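Local coordinates for protein dermonecrotic toxin (Pasteurella multocida, PDB 2EBF) that acts as a potent mitogen and dermonecrotic, bone-resorbing toxin linked to atrophic rhinitis in pigs, the chain here being its C-terminal region, at residues 516-520 with 521-525. Residues are numbered along the deposited sequence; the frame is centred on the assembly and turned at random.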
loop_
_atom_site.group_PDB
_atom_site.type_symbol
_atom_site.label_atom_id
_atom_site.label_comp_id
_atom_site.label_asym_id
_atom_site.label_seq_id
_atom_site.Cartn_x
_atom_site.Cartn_y
_atom_site.Cartn_z
ATOM N N PRO A 516 -8.249 -0.132 -14.144
ATOM C CA PRO A 516 -6.964 -0.375 -14.789
ATOM C C PRO A 516 -5.768 0.147 -13.993
ATOM O O PRO A 516 -5.887 1.108 -13.225
ATOM C CB PRO A 516 -7.089 0.372 -16.131
ATOM C CG PRO A 516 -8.589 0.680 -16.290
ATOM C CD PRO A 516 -9.064 0.858 -14.876
ATOM N N MET A 517 -4.628 -0.511 -14.180
ATOM C CA MET A 517 -3.338 0.056 -13.794
ATOM C C MET A 517 -2.722 0.740 -15.026
ATOM O O MET A 517 -2.327 0.060 -15.969
ATOM C CB MET A 517 -2.411 -1.049 -13.289
ATOM C CG MET A 517 -0.969 -0.628 -13.071
ATOM S SD MET A 517 -0.878 0.606 -11.768
ATOM C CE MET A 517 0.896 0.769 -11.608
ATOM N N PRO A 518 -2.648 2.080 -15.023
ATOM C CA PRO A 518 -2.095 2.782 -16.180
ATOM C C PRO A 518 -0.624 2.435 -16.323
ATOM O O PRO A 518 0.003 2.026 -15.344
ATOM C CB PRO A 518 -2.262 4.265 -15.815
ATOM C CG PRO A 518 -3.277 4.283 -14.709
ATOM C CD PRO A 518 -3.055 3.015 -13.962
ATOM N N GLY A 519 -0.082 2.589 -17.528
ATOM C CA GLY A 519 1.313 2.264 -17.770
ATOM C C GLY A 519 2.213 3.451 -17.502
ATOM O O GLY A 519 1.730 4.555 -17.213
ATOM N N LEU A 520 3.519 3.243 -17.620
ATOM C CA LEU A 520 4.498 4.323 -17.407
ATOM C C LEU A 520 4.176 5.506 -18.296
ATOM O O LEU A 520 4.345 6.667 -17.918
ATOM C CB LEU A 520 5.904 3.852 -17.778
ATOM C CG LEU A 520 6.734 2.951 -16.881
ATOM C CD1 LEU A 520 7.685 2.149 -17.757
ATOM C CD2 LEU A 520 7.511 3.773 -15.841
ATOM N N VAL A 521 3.703 5.175 -19.491
ATOM C CA VAL A 521 3.531 6.105 -20.581
ATOM C C VAL A 521 2.322 7.006 -20.311
ATOM O O VAL A 521 2.367 8.220 -20.550
ATOM C CB VAL A 521 3.504 5.250 -21.874
ATOM C CG1 VAL A 521 2.331 5.493 -22.781
ATOM C CG2 VAL A 521 4.845 5.254 -22.538
ATOM N N GLN A 522 1.261 6.420 -19.756
ATOM C CA GLN A 522 0.111 7.213 -19.303
ATOM C C GLN A 522 0.475 8.135 -18.151
ATOM O O GLN A 522 0.151 9.324 -18.180
ATOM C CB GLN A 522 -1.064 6.313 -18.933
ATOM C CG GLN A 522 -1.736 5.699 -20.137
ATOM C CD GLN A 522 -0.931 4.579 -20.754
ATOM O OE1 GLN A 522 -0.354 3.756 -20.045
ATOM N NE2 GLN A 522 -0.911 4.522 -22.083
ATOM N N TYR A 523 1.141 7.599 -17.133
ATOM C CA TYR A 523 1.555 8.437 -16.014
ATOM C C TYR A 523 2.519 9.536 -16.430
ATOM O O TYR A 523 2.433 10.641 -15.911
ATOM C CB TYR A 523 2.154 7.610 -14.882
ATOM C CG TYR A 523 1.131 6.930 -14.003
ATOM C CD1 TYR A 523 0.374 7.659 -13.075
ATOM C CD2 TYR A 523 0.939 5.556 -14.075
ATOM C CE1 TYR A 523 -0.566 7.029 -12.253
ATOM C CE2 TYR A 523 0.006 4.914 -13.251
ATOM C CZ TYR A 523 -0.737 5.654 -12.346
ATOM O OH TYR A 523 -1.658 5.015 -11.538
ATOM N N LEU A 524 3.415 9.245 -17.375
ATOM C CA LEU A 524 4.437 10.222 -17.783
ATOM C C LEU A 524 3.989 11.137 -18.930
ATOM O O LEU A 524 4.722 12.048 -19.328
ATOM C CB LEU A 524 5.765 9.528 -18.129
ATOM C CG LEU A 524 6.515 8.814 -16.990
ATOM C CD1 LEU A 524 7.755 8.091 -17.534
ATOM C CD2 LEU A 524 6.919 9.795 -15.858
ATOM N N LYS A 525 2.784 10.900 -19.446
ATOM C CA LYS A 525 2.201 11.740 -20.500
ATOM C C LYS A 525 3.026 11.684 -21.799
ATOM O O LYS A 525 3.232 12.704 -22.461
ATOM C CB LYS A 525 2.044 13.201 -20.042
ATOM C CG LYS A 525 1.332 13.426 -18.692
ATOM C CD LYS A 525 2.295 13.745 -17.543
ATOM C CE LYS A 525 2.973 15.096 -17.711
ATOM N NZ LYS A 525 3.982 15.364 -16.635
#
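G519 and Y523 meet where strand 516-517 gives way to the short helix 520-524: Y523 N donates to G519 O at 3.1 Å, almost straight at 177°. One residue on, L524 N donates to L520 O at 2.8 Å, less straight. G519 is the N-cap. Its own amide is taken by a side chain of the first turn. Q522 OE1 accepts from G519 N at 2.8 Å, and the donor lies in the carbonyl plane of the amide. CG of Q522 sits beside the backbone N (chi1 -73°) and the chain bends at chi2 (75°), which brings the amide back to the cap. Q522 NE2 is held in turn by N508 OD1, so both ends of the amide are fixed. Y523 reaches back to the proline before the cap. Its ring and the pyrrolidine of P518 lie across each other at a slant, with P518 CB 3.5 Å from Y523 CE2. P518 CD touches the phenol oxygen, Y523 OH, at 3.4 Å. The hydroxyl also makes a weak hydrogen bond to L332 O, and F336 meets the ring at a steep angle. L524 CB and CG lie close to the same carbonyl, each 3.2 Å from L520 O. L520 turns to A487 of helix 473-490. At the far end K525 has positive phi and closes the helix in a Schellman motif. The chemistry is that of a helix start in the C2 region with one half of a capping box: the side chain three residues on, Q522, accepts the buried N-H of the N-cap G519, while P518 and Y523 add an apolar contact beside the turn.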